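Local coordinates for protein heroin esterase (Rhodococcus sp., PDB 1LZL) that probably hydrolyses acetyl esters such as those of heroin, as an esterase of the alpha/beta hydrolase fold, at residues L44-V49 and S97-C102; R68-D73 and E104-L109; T124-P129 and D233-A238; A135-I140 and V179-Q184. One frame throughout, in Å; residues are numbered along the deposited sequence. Where two conformers were deposited one is given.

Contact 1: L44-V49 and S97-C102; sequences LSFDGV and SSDPFC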
loop_
_atom_site.group_PDB
_atom_site.type_symbol
_atom_site.label_atom_id
_atom_site.label_comp_id
_atom_site.label_asym_id
_atom_site.label_seq_id
_atom_site.Cartn_x
_atom_site.Cartn_y
_atom_site.Cartn_z
ATOM N N LEU A 44 5.081 20.643 0.165
ATOM C CA LEU A 44 4.587 19.903 -1.004
ATOM C C LEU A 44 3.797 20.808 -1.948
ATOM O O LEU A 44 2.883 21.532 -1.563
ATOM C CB LEU A 44 3.710 18.724 -0.583
ATOM C CG LEU A 44 3.006 17.879 -1.647
ATOM C CD1 LEU A 44 4.004 17.113 -2.544
ATOM C CD2 LEU A 44 2.084 16.871 -0.976
ATOM N N SER A 45 4.126 20.752 -3.235
ATOM C CA SER A 45 3.428 21.490 -4.272
ATOM C C SER A 45 2.204 20.735 -4.773
ATOM O O SER A 45 2.273 19.533 -5.089
ATOM C CB SER A 45 4.377 21.778 -5.467
ATOM O OG SER A 45 3.651 22.357 -6.530
ATOM N N PHE A 46 1.113 21.491 -4.846
ATOM C CA PHE A 46 -0.128 21.008 -5.409
ATOM C C PHE A 46 -0.442 21.670 -6.742
ATOM O O PHE A 46 -1.548 21.690 -7.242
ATOM C CB PHE A 46 -1.253 21.228 -4.402
ATOM C CG PHE A 46 -1.213 20.313 -3.193
ATOM C CD1 PHE A 46 -0.344 20.490 -2.144
ATOM C CD2 PHE A 46 -2.103 19.229 -3.165
ATOM C CE1 PHE A 46 -0.341 19.613 -1.075
ATOM C CE2 PHE A 46 -2.113 18.366 -2.073
ATOM C CZ PHE A 46 -1.231 18.548 -1.013
ATOM N N ASP A 47 0.608 22.229 -7.371
ATOM C CA ASP A 47 0.448 22.823 -8.695
ATOM C C ASP A 47 -0.113 21.806 -9.678
ATOM O O ASP A 47 0.347 20.677 -9.716
ATOM C CB ASP A 47 1.773 23.363 -9.244
ATOM C CG ASP A 47 1.537 24.337 -10.386
ATOM O OD1 ASP A 47 0.760 25.311 -10.231
ATOM O OD2 ASP A 47 2.140 24.110 -11.456
ATOM N N GLY A 48 -1.096 22.236 -10.459
ATOM C CA GLY A 48 -1.760 21.506 -11.477
ATOM C C GLY A 48 -2.747 20.478 -10.960
ATOM O O GLY A 48 -3.260 19.711 -11.771
ATOM N N VAL A 49 -3.037 20.389 -9.682
ATOM C CA VAL A 49 -4.035 19.420 -9.217
ATOM C C VAL A 49 -4.916 20.068 -8.157
ATOM O O VAL A 49 -4.561 21.151 -7.666
ATOM C CB VAL A 49 -3.432 18.124 -8.629
ATOM C CG1 VAL A 49 -2.459 17.472 -9.586
ATOM C CG2 VAL A 49 -2.760 18.401 -7.280
ATOM N N SER A 97 -0.324 11.403 4.570
ATOM C CA SER A 97 1.091 11.049 4.445
ATOM C C SER A 97 1.392 10.574 3.024
ATOM O O SER A 97 2.573 10.658 2.648
ATOM C CB SER A 97 1.522 10.011 5.491
ATOM O OG SER A 97 0.956 8.739 5.193
ATOM N N SER A 98 0.391 10.122 2.263
ATOM C CA SER A 98 0.619 9.729 0.873
ATOM C C SER A 98 0.277 10.830 -0.124
ATOM O O SER A 98 0.326 10.572 -1.345
ATOM C CB SER A 98 -0.188 8.476 0.541
ATOM O OG SER A 98 0.266 7.325 1.188
ATOM N N ASP A 99 -0.033 12.027 0.344
ATOM C CA ASP A 99 -0.291 13.093 -0.630
ATOM C C ASP A 99 0.817 13.285 -1.666
ATOM O O ASP A 99 0.461 13.464 -2.836
ATOM C CB ASP A 99 -0.500 14.425 0.103
ATOM C CG ASP A 99 -1.863 14.671 0.681
ATOM O OD1 ASP A 99 -2.794 13.827 0.571
ATOM O OD2 ASP A 99 -2.079 15.762 1.273
ATOM N N PRO A 100 2.101 13.199 -1.353
ATOM C CA PRO A 100 3.119 13.417 -2.405
ATOM C C PRO A 100 2.944 12.514 -3.613
ATOM O O PRO A 100 2.901 12.953 -4.761
ATOM C CB PRO A 100 4.432 13.149 -1.658
ATOM C CG PRO A 100 4.139 13.580 -0.243
ATOM C CD PRO A 100 2.750 13.004 -0.034
ATOM N N PHE A 101 2.768 11.221 -3.350
ATOM C CA PHE A 101 2.605 10.248 -4.435
ATOM C C PHE A 101 1.294 10.480 -5.170
ATOM O O PHE A 101 1.240 10.388 -6.405
ATOM C CB PHE A 101 2.683 8.801 -3.898
ATOM C CG PHE A 101 2.536 7.748 -4.995
ATOM C CD1 PHE A 101 3.453 7.731 -6.054
ATOM C CD2 PHE A 101 1.478 6.839 -4.964
ATOM C CE1 PHE A 101 3.301 6.773 -7.067
ATOM C CE2 PHE A 101 1.354 5.843 -5.940
ATOM C CZ PHE A 101 2.275 5.838 -6.993
ATOM N N CYS A 102 0.219 10.748 -4.430
ATOM C CA CYS A 102 -1.089 10.901 -5.102
ATOM C C CYS A 102 -1.092 12.134 -6.016
ATOM O O CYS A 102 -1.649 12.113 -7.108
ATOM C CB CYS A 102 -2.197 10.957 -4.038
ATOM S SG CYS A 102 -2.335 9.360 -3.173
#

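Contact 2: R68-D73 and E104-L109; sequences RFVTPD and EVAREL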
loop_
_atom_site.group_PDB
_atom_site.type_symbol
_atom_site.label_atom_id
_atom_site.label_comp_id
_atom_site.label_asym_id
_atom_site.label_seq_id
_atom_site.Cartn_x
_atom_site.Cartn_y
_atom_site.Cartn_z
ATOM N N ARG A 68 -9.299 11.323 0.345
ATOM C CA ARG A 68 -8.632 12.507 -0.204
ATOM C C ARG A 68 -8.567 12.292 -1.708
ATOM O O ARG A 68 -7.789 11.471 -2.215
ATOM C CB ARG A 68 -7.241 12.684 0.385
ATOM C CG ARG A 68 -7.251 12.857 1.893
ATOM C CD ARG A 68 -5.900 13.005 2.512
ATOM N NE ARG A 68 -5.104 14.204 2.254
ATOM C CZ ARG A 68 -5.330 15.381 2.803
ATOM N NH1 ARG A 68 -6.356 15.555 3.631
ATOM N NH2 ARG A 68 -4.501 16.355 2.493
ATOM N N PHE A 69 -9.392 13.035 -2.428
ATOM C CA PHE A 69 -9.639 12.803 -3.855
ATOM C C PHE A 69 -8.933 13.885 -4.650
ATOM O O PHE A 69 -9.296 15.086 -4.630
ATOM C CB PHE A 69 -11.147 12.793 -4.087
ATOM C CG PHE A 69 -11.552 12.439 -5.503
ATOM C CD1 PHE A 69 -11.168 11.222 -6.038
ATOM C CD2 PHE A 69 -12.333 13.287 -6.287
ATOM C CE1 PHE A 69 -11.545 10.821 -7.322
ATOM C CE2 PHE A 69 -12.699 12.931 -7.575
ATOM C CZ PHE A 69 -12.281 11.709 -8.095
ATOM N N VAL A 70 -7.878 13.482 -5.318
ATOM C CA VAL A 70 -6.938 14.296 -6.061
ATOM C C VAL A 70 -7.273 14.222 -7.538
ATOM O O VAL A 70 -7.333 13.122 -8.129
ATOM C CB VAL A 70 -5.481 13.884 -5.804
ATOM C CG1 VAL A 70 -4.505 14.883 -6.454
ATOM C CG2 VAL A 70 -5.199 13.772 -4.303
ATOM N N THR A 71 -7.514 15.383 -8.138
ATOM C CA THR A 71 -7.819 15.374 -9.578
ATOM C C THR A 71 -6.911 16.326 -10.350
ATOM O O THR A 71 -6.467 17.367 -9.865
ATOM C CB THR A 71 -9.296 15.712 -9.832
ATOM O OG1 THR A 71 -9.590 16.935 -9.131
ATOM C CG2 THR A 71 -10.211 14.649 -9.231
ATOM N N PRO A 72 -6.565 15.995 -11.571
ATOM C CA PRO A 72 -5.685 16.898 -12.315
ATOM C C PRO A 72 -6.492 18.083 -12.846
ATOM O O PRO A 72 -7.645 17.908 -13.225
ATOM C CB PRO A 72 -5.235 16.023 -13.476
ATOM C CG PRO A 72 -6.281 14.984 -13.641
ATOM C CD PRO A 72 -6.943 14.761 -12.330
ATOM N N ASP A 73 -5.947 19.275 -12.880
ATOM C CA ASP A 73 -6.729 20.407 -13.419
ATOM C C ASP A 73 -6.841 20.330 -14.937
ATOM O O ASP A 73 -6.047 19.654 -15.600
ATOM C CB ASP A 73 -6.073 21.720 -12.996
ATOM C CG ASP A 73 -6.016 21.887 -11.484
ATOM O OD1 ASP A 73 -6.763 21.225 -10.726
ATOM O OD2 ASP A 73 -5.188 22.735 -11.064
ATOM N N GLU A 104 1.601 13.303 -7.434
ATOM C CA GLU A 104 2.436 12.923 -8.584
ATOM C C GLU A 104 1.664 12.198 -9.670
ATOM O O GLU A 104 1.760 12.448 -10.883
ATOM C CB GLU A 104 3.649 12.080 -8.092
ATOM C CG GLU A 104 4.644 11.857 -9.233
ATOM C CD GLU A 104 5.901 11.086 -8.893
ATOM O OE1 GLU A 104 5.837 10.307 -7.905
ATOM O OE2 GLU A 104 6.956 11.221 -9.592
ATOM N N VAL A 105 0.861 11.221 -9.223
ATOM C CA VAL A 105 0.075 10.424 -10.185
ATOM C C VAL A 105 -0.928 11.334 -10.913
ATOM O O VAL A 105 -1.066 11.255 -12.134
ATOM C CB VAL A 105 -0.634 9.290 -9.419
ATOM C CG1 VAL A 105 -1.721 8.660 -10.259
ATOM C CG2 VAL A 105 0.425 8.274 -8.952
ATOM N N ALA A 106 -1.620 12.186 -10.146
ATOM C CA ALA A 106 -2.634 13.032 -10.789
ATOM C C ALA A 106 -1.977 13.999 -11.760
ATOM O O ALA A 106 -2.398 14.208 -12.888
ATOM C CB ALA A 106 -3.433 13.807 -9.760
ATOM N N ARG A 107 -0.878 14.631 -11.352
ATOM C CA ARG A 107 -0.221 15.612 -12.211
ATOM C C ARG A 107 0.453 14.957 -13.412
ATOM O O ARG A 107 0.318 15.423 -14.546
ATOM C CB ARG A 107 0.784 16.403 -11.346
ATOM C CG ARG A 107 1.540 17.452 -12.156
ATOM C CD ARG A 107 2.752 18.018 -11.421
ATOM N NE ARG A 107 2.309 18.864 -10.309
ATOM C CZ ARG A 107 2.765 18.632 -9.081
ATOM N NH1 ARG A 107 3.626 17.622 -8.881
ATOM N NH2 ARG A 107 2.341 19.413 -8.106
ATOM N N GLU A 108 1.185 13.849 -13.228
ATOM C CA GLU A 108 1.986 13.341 -14.344
ATOM C C GLU A 108 1.160 12.460 -15.265
ATOM O O GLU A 108 1.429 12.445 -16.475
ATOM C CB GLU A 108 3.183 12.514 -13.870
ATOM C CG GLU A 108 4.171 13.296 -13.026
ATOM C CD GLU A 108 4.678 14.497 -13.812
ATOM O OE1 GLU A 108 4.804 14.370 -15.049
ATOM O OE2 GLU A 108 4.924 15.548 -13.194
ATOM N N LEU A 109 0.189 11.730 -14.732
ATOM C CA LEU A 109 -0.579 10.813 -15.540
ATOM C C LEU A 109 -1.964 11.329 -15.922
ATOM O O LEU A 109 -2.586 10.776 -16.825
ATOM C CB LEU A 109 -0.784 9.467 -14.786
ATOM C CG LEU A 109 0.528 8.821 -14.373
ATOM C CD1 LEU A 109 0.231 7.427 -13.824
ATOM C CD2 LEU A 109 1.523 8.805 -15.538
#

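Contact 3: T124-P129 and D233-A238; sequences TTFPGP and DVSIYA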
loop_
_atom_site.group_PDB
_atom_site.type_symbol
_atom_site.label_atom_id
_atom_site.label_comp_id
_atom_site.label_asym_id
_atom_site.label_seq_id
_atom_site.Cartn_x
_atom_site.Cartn_y
_atom_site.Cartn_z
ATOM N N THR A 124 -9.285 -0.375 15.685
ATOM C CA THR A 124 -10.202 -1.079 14.791
ATOM C C THR A 124 -9.454 -2.268 14.206
ATOM O O THR A 124 -8.527 -2.101 13.415
ATOM C CB THR A 124 -10.660 -0.196 13.644
ATOM O OG1 THR A 124 -11.311 0.968 14.153
ATOM C CG2 THR A 124 -11.694 -0.922 12.778
ATOM N N THR A 125 -9.795 -3.484 14.621
ATOM C CA THR A 125 -9.088 -4.645 14.114
ATOM C C THR A 125 -9.736 -5.156 12.838
ATOM O O THR A 125 -10.849 -4.759 12.486
ATOM C CB THR A 125 -9.061 -5.784 15.150
ATOM O OG1 THR A 125 -10.405 -5.991 15.598
ATOM C CG2 THR A 125 -8.206 -5.363 16.345
ATOM N N PHE A 126 -8.993 -6.031 12.155
ATOM C CA PHE A 126 -9.598 -6.728 11.017
ATOM C C PHE A 126 -10.947 -7.296 11.410
ATOM O O PHE A 126 -11.026 -7.828 12.548
ATOM C CB PHE A 126 -8.608 -7.856 10.583
ATOM C CG PHE A 126 -9.212 -8.587 9.366
ATOM C CD1 PHE A 126 -8.936 -8.063 8.103
ATOM C CD2 PHE A 126 -9.993 -9.727 9.491
ATOM C CE1 PHE A 126 -9.558 -8.686 6.995
ATOM C CE2 PHE A 126 -10.630 -10.329 8.416
ATOM C CZ PHE A 126 -10.368 -9.801 7.140
ATOM N N PRO A 127 -11.992 -7.237 10.600
ATOM C CA PRO A 127 -11.986 -6.815 9.199
ATOM C C PRO A 127 -12.128 -5.330 8.916
ATOM O O PRO A 127 -12.202 -4.933 7.741
ATOM C CB PRO A 127 -13.259 -7.524 8.673
ATOM C CG PRO A 127 -14.179 -7.475 9.857
ATOM C CD PRO A 127 -13.315 -7.712 11.062
ATOM N N GLY A 128 -12.180 -4.491 9.941
ATOM C CA GLY A 128 -12.542 -3.085 9.699
ATOM C C GLY A 128 -11.743 -2.358 8.649
ATOM O O GLY A 128 -12.281 -1.698 7.778
ATOM N N PRO A 129 -10.410 -2.396 8.774
ATOM C CA PRO A 129 -9.611 -1.619 7.808
ATOM C C PRO A 129 -9.810 -2.073 6.375
ATOM O O PRO A 129 -9.882 -1.199 5.479
ATOM C CB PRO A 129 -8.155 -1.830 8.290
ATOM C CG PRO A 129 -8.348 -2.009 9.782
ATOM C CD PRO A 129 -9.572 -2.957 9.834
ATOM N N ASP A 233 -7.621 -19.720 11.660
ATOM C CA ASP A 233 -8.762 -18.909 11.268
ATOM C C ASP A 233 -8.339 -17.508 10.841
ATOM O O ASP A 233 -8.840 -16.564 11.447
ATOM C CB ASP A 233 -9.782 -18.745 12.387
ATOM C CG ASP A 233 -10.430 -20.000 12.909
ATOM O OD1 ASP A 233 -10.467 -20.989 12.141
ATOM O OD2 ASP A 233 -10.887 -19.966 14.078
ATOM N N VAL A 234 -7.472 -17.375 9.832
ATOM C CA VAL A 234 -7.118 -16.061 9.324
ATOM C C VAL A 234 -7.695 -15.856 7.931
ATOM O O VAL A 234 -7.467 -16.654 7.004
ATOM C CB VAL A 234 -5.577 -15.881 9.301
ATOM C CG1 VAL A 234 -5.254 -14.498 8.754
ATOM C CG2 VAL A 234 -5.007 -16.063 10.694
ATOM N N SER A 235 -8.480 -14.777 7.756
ATOM C CA SER A 235 -9.060 -14.481 6.456
ATOM C C SER A 235 -8.032 -14.185 5.368
ATOM O O SER A 235 -7.021 -13.520 5.593
ATOM C CB SER A 235 -9.962 -13.239 6.635
ATOM O OG SER A 235 -10.504 -12.903 5.334
ATOM N N ILE A 236 -8.312 -14.699 4.164
ATOM C CA ILE A 236 -7.453 -14.361 3.017
ATOM C C ILE A 236 -7.518 -12.858 2.744
ATOM O O ILE A 236 -6.587 -12.375 2.072
ATOM C CB ILE A 236 -7.852 -15.130 1.750
ATOM C CG1 ILE A 236 -9.241 -14.717 1.214
ATOM C CG2 ILE A 236 -7.698 -16.619 1.994
ATOM C CD1 ILE A 236 -9.534 -15.305 -0.150
ATOM N N TYR A 237 -8.533 -12.144 3.221
ATOM C CA TYR A 237 -8.544 -10.705 2.991
ATOM C C TYR A 237 -7.642 -9.973 4.000
ATOM O O TYR A 237 -7.283 -8.813 3.723
ATOM C CB TYR A 237 -9.968 -10.164 3.045
ATOM C CG TYR A 237 -10.914 -10.974 2.177
ATOM C CD1 TYR A 237 -10.719 -11.106 0.824
ATOM C CD2 TYR A 237 -12.019 -11.617 2.708
ATOM C CE1 TYR A 237 -11.556 -11.831 0.011
ATOM C CE2 TYR A 237 -12.879 -12.362 1.919
ATOM C CZ TYR A 237 -12.662 -12.457 0.562
ATOM O OH TYR A 237 -13.512 -13.226 -0.216
ATOM N N ALA A 238 -7.313 -10.601 5.118
ATOM C CA ALA A 238 -6.377 -10.092 6.098
ATOM C C ALA A 238 -4.950 -10.379 5.636
ATOM O O ALA A 238 -4.087 -9.501 5.717
ATOM C CB ALA A 238 -6.613 -10.709 7.481
#

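Contact 4: A135-I140 and V179-Q184; sequences AALLYI and VPVAFQ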
loop_
_atom_site.group_PDB
_atom_site.type_symbol
_atom_site.label_atom_id
_atom_site.label_comp_id
_atom_site.label_asym_id
_atom_site.label_seq_id
_atom_site.Cartn_x
_atom_site.Cartn_y
_atom_site.Cartn_z
ATOM N N ALA A 135 -15.205 -0.447 1.052
ATOM C CA ALA A 135 -16.303 0.523 1.016
ATOM C C ALA A 135 -15.969 1.695 0.119
ATOM O O ALA A 135 -16.836 2.182 -0.625
ATOM C CB ALA A 135 -16.603 0.978 2.434
ATOM N N ALA A 136 -14.721 2.165 0.166
ATOM C CA ALA A 136 -14.289 3.280 -0.678
ATOM C C ALA A 136 -14.323 2.840 -2.128
ATOM O O ALA A 136 -14.724 3.567 -3.033
ATOM C CB ALA A 136 -12.861 3.713 -0.266
ATOM N N LEU A 137 -13.910 1.606 -2.451
ATOM C CA LEU A 137 -13.948 1.081 -3.818
ATOM C C LEU A 137 -15.378 1.005 -4.333
ATOM O O LEU A 137 -15.642 1.447 -5.461
ATOM C CB LEU A 137 -13.258 -0.297 -3.841
ATOM C CG LEU A 137 -13.249 -0.966 -5.228
ATOM C CD1 LEU A 137 -12.437 -0.144 -6.238
ATOM C CD2 LEU A 137 -12.722 -2.405 -5.193
ATOM N N LEU A 138 -16.269 0.455 -3.519
ATOM C CA LEU A 138 -17.706 0.398 -3.894
ATOM C C LEU A 138 -18.241 1.783 -4.211
ATOM O O LEU A 138 -18.993 1.964 -5.173
ATOM C CB LEU A 138 -18.487 -0.221 -2.732
ATOM C CG LEU A 138 -18.378 -1.746 -2.576
ATOM C CD1 LEU A 138 -19.035 -2.213 -1.286
ATOM C CD2 LEU A 138 -19.084 -2.435 -3.753
ATOM N N TYR A 139 -17.879 2.734 -3.351
ATOM C CA TYR A 139 -18.362 4.105 -3.548
ATOM C C TYR A 139 -17.808 4.702 -4.816
ATOM O O TYR A 139 -18.590 5.287 -5.594
ATOM C CB TYR A 139 -17.937 4.929 -2.326
ATOM C CG TYR A 139 -18.184 6.413 -2.556
ATOM C CD1 TYR A 139 -19.469 6.934 -2.417
ATOM C CD2 TYR A 139 -17.130 7.266 -2.897
ATOM C CE1 TYR A 139 -19.642 8.303 -2.634
ATOM C CE2 TYR A 139 -17.289 8.616 -3.122
ATOM C CZ TYR A 139 -18.582 9.105 -2.969
ATOM O OH TYR A 139 -18.807 10.448 -3.196
ATOM N N ILE A 140 -16.482 4.664 -5.029
ATOM C CA ILE A 140 -15.965 5.336 -6.249
ATOM C C ILE A 140 -16.523 4.698 -7.512
ATOM O O ILE A 140 -16.761 5.409 -8.500
ATOM C CB ILE A 140 -14.444 5.489 -6.296
ATOM C CG1 ILE A 140 -13.698 4.173 -6.298
ATOM C CG2 ILE A 140 -13.998 6.417 -5.159
ATOM C CD1 ILE A 140 -12.189 4.407 -6.356
ATOM N N VAL A 179 -17.436 -4.916 -8.352
ATOM C CA VAL A 179 -16.569 -3.860 -8.904
ATOM C C VAL A 179 -15.448 -4.484 -9.725
ATOM O O VAL A 179 -14.688 -5.277 -9.120
ATOM C CB VAL A 179 -15.884 -3.044 -7.786
ATOM C CG1 VAL A 179 -14.998 -1.942 -8.422
ATOM C CG2 VAL A 179 -16.924 -2.484 -6.857
ATOM N N PRO A 180 -15.310 -4.151 -10.995
ATOM C CA PRO A 180 -14.188 -4.663 -11.798
ATOM C C PRO A 180 -12.946 -3.807 -11.464
ATOM O O PRO A 180 -13.004 -2.569 -11.428
ATOM C CB PRO A 180 -14.660 -4.445 -13.212
ATOM C CG PRO A 180 -15.435 -3.156 -13.117
ATOM C CD PRO A 180 -16.199 -3.256 -11.815
ATOM N N VAL A 181 -11.820 -4.463 -11.197
ATOM C CA VAL A 181 -10.546 -3.777 -10.968
ATOM C C VAL A 181 -9.622 -4.013 -12.176
ATOM O O VAL A 181 -9.403 -5.193 -12.531
ATOM C CB VAL A 181 -9.936 -4.249 -9.628
ATOM C CG1 VAL A 181 -8.553 -3.608 -9.488
ATOM C CG2 VAL A 181 -10.820 -3.896 -8.444
ATOM N N ALA A 182 -9.167 -2.928 -12.798
ATOM C CA ALA A 182 -8.371 -3.019 -14.031
ATOM C C ALA A 182 -6.887 -3.318 -13.772
ATOM O O ALA A 182 -6.202 -3.880 -14.636
ATOM C CB ALA A 182 -8.472 -1.729 -14.828
ATOM N N PHE A 183 -6.392 -2.924 -12.604
ATOM C CA PHE A 183 -4.946 -2.969 -12.315
ATOM C C PHE A 183 -4.716 -2.976 -10.811
ATOM O O PHE A 183 -5.483 -2.323 -10.080
ATOM C CB PHE A 183 -4.236 -1.788 -12.954
ATOM C CG PHE A 183 -2.707 -1.885 -12.942
ATOM C CD1 PHE A 183 -2.050 -2.851 -13.690
ATOM C CD2 PHE A 183 -1.967 -0.999 -12.176
ATOM C CE1 PHE A 183 -0.661 -2.944 -13.731
ATOM C CE2 PHE A 183 -0.579 -1.067 -12.211
ATOM C CZ PHE A 183 0.070 -2.038 -12.960
ATOM N N GLN A 184 -3.689 -3.723 -10.391
ATOM C CA GLN A 184 -3.316 -3.852 -8.982
ATOM C C GLN A 184 -1.884 -3.422 -8.770
ATOM O O GLN A 184 -1.008 -3.971 -9.434
ATOM C CB GLN A 184 -3.551 -5.315 -8.577
ATOM C CG GLN A 184 -3.084 -5.590 -7.155
ATOM C CD GLN A 184 -3.420 -6.985 -6.663
ATOM O OE1 GLN A 184 -3.868 -7.123 -5.535
ATOM N NE2 GLN A 184 -3.165 -7.991 -7.508
#

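Contact 1: L44-V49 and S97-C102
In this alpha/beta hydrolase fold, the start of helix 99-109 is met by the loop that runs from helix 26-41 into edge strand 49-56, and Leu44 and Phe46 of the loop carry the contact onto Asp99 and Pro100 of the first helical turn. Leu44 points its side chain at the helix and meets it with both methyls. With CG anti to the backbone N (chi1 175°), the branch is carried across Pro100 at about a right angle: Leu44 CD2 lies 3.7 Å from Asp99 CB and 3.9 Å from Pro100 CG, while Leu44 CD1 lies 3.8 Å from Pro100 CA. Met40 and Leu41 of helix 26-41 also touch the proline, so it is in contact with both the loop and that helix. Replacing Leu44 by an alanine would probably open a gap over the Pro100 ring and leave Asp99 CB without this apolar neighbour. The loop itself is shaped by an ST turn, in which Ser45 OG accepts from Asp47 N at 3.2 Å, and by a type II beta turn from Phe46 to Val49 with Gly48 at positive phi. Phe46 reaches the helix through the far end of its ring. The Asp99 carboxylate also forms a salt bridge through OD2 with Arg68 NH2, and its place in the first turn is likely to be favoured by the helix dipole. Turned 88° from the carboxylate plane, the Phe46 ring receives Asp99 OD2 at its edge and in its own plane, 3.7 Å from CZ.

Contact 2: R68-D73 and E104-L109
Helix 99-109 links parallel strands 79-85 and 112-116 of the central sheet, and its Ala106 is the residue that rests on Val70 and Pro72 of strand 65-72. The short segments run nearly parallel, at 16°, and their axes approach to 7.0 Å. So small a spacing fits an alanine at the meeting point: Ala106 CA and Pro72 CA are 5.2 Å apart, the nearest such pair. The methyl of Ala106 faces the strand and takes Val70 CG1 at 3.6 Å. That branch of the valine is the one anti to the backbone N (chi1 -172°), and it reaches the helix ahead of CG2. Farther along the strand, the Pro72 ring passes by the helix backbone, with CB 3.4 Å from the carbonyl oxygen Ala106 O. Thr71 between them turns its side chain away from the helix. Val49 of the edge strand also touches Ala106, while backbone bonds join Val70 to Val113 and Thr71 to Ser50 on the neighbouring strands. Packing of a crossover helix against the sheet it spans, here reaching the antiparallel strand beside its own pair, is typical of the alpha/beta hydrolase fold.

Contact 3: T124-P129 and D233-A238
Packing around a single aromatic ring dominates where Phe126 pushes its side chain into the bend formed by Ser235, Tyr237 and Ala238. The ring is sandwiched: Ala238 CB makes a CH-pi contact over the centre of one face, 3.6 Å from the Phe126 centroid and 13° off the normal, and Pro127 CB lies over the opposite face, 3.8 Å above the plane. The peptide bond between Phe126 and Pro127 is cis, which is compatible with proline folding back over the preceding ring. With CG anti to its own N (chi1 -179°), the phenyl group stretches out from the chain toward the other segment. Further van der Waals contacts gather at its far end, where Ser235 CB approaches CE2 of Phe126 obliquely at 3.5 Å and Tyr237 CB stands 4.1 Å from Phe126 CZ. This cis-proline bend leads into helix 128-142 of the alpha/beta hydrolase fold, while the receiving loop joins helix 211-222 to strand 252-257; Leu222 of that helix touches both Phe126 and Ala238. Hydrogen bonds within each segment shape the bend; none crosses between the two. Ser235 OG accepts from Tyr237 N at 3.0 Å, an ST turn, and Ala238 N donates to Ser235 O at 3.0 Å, so that the serine steers two consecutive amides around the place where the ring enters. On the phenylalanine side, Gly128 N bonds to Thr125 O at 2.9 Å. The phenol of Tyr237 leads away from Phe126: its OH is hydrogen-bonded to Asp175, its ring makes a cation-pi contact with Lys172, and Ile236 CG1 lies over one ring face.

Contact 4: A135-I140 and V179-Q184
A backbone hydrogen bond of 2.9 Å from Ile140 N to Ala136 O spans the helical turn from which Leu137 and Leu138 reach Val179. Across the contact itself the interaction is apolar. Val179 divides its two methyls between the leucines: CG1 lies 3.8 Å from both CG and CD1 of Leu137, and CG2 lies 3.8 Å from CD2 of Leu138. Leu137 points at the other segment and extends fully, with CG anti to its N (chi1 179°); its CD2 also reaches Val181 CG2 at 4.1 Å, so one residue bridges both valines. Leu138 starts in the other direction, away from the segment, but its far end comes back far enough for CD2 to touch. All three pairs of side chains cross obliquely. An alanine in place of Leu137 would probably leave Val179 CG1 and Val181 CG2 without their helix partner and open a gap between helix and loop. Leu137, buried, also meets Leu83 of strand 79-85, Ile154 and Val156 of strand 153-159, and Ala173 of helix 161-176. Val181 shares the contacts with Val156 and Ala173. Residues 179-184 close the beta-alpha-beta unit of strand 153-159, helix 161-176 and strand 183-187, with helix 128-142 packed beside it.

Contacts 1 and 2 form one continuous patch on helix 99-109, their centres 8 Å apart; Arg107 of contact 2 reaches across to contact 1, NE lying 2.7 Å from Asp47 O in a probable hydrogen bond. Contacts 3 and 4 share helix 128-142, one at its beginning and one farther along, with centres 18 Å apart and nearest atoms about 7 Å apart. Contact 3 lies across the chain's centre from contacts 1 and 2, about 30 Å from each between centres. Contacts 2 and 4 reach the same sheet, nearest atoms about 5 Å apart. Helix 161-176, beside contacts 3 and 4, follows Ser160, probably the nucleophile of a triad with His290 and Asp260.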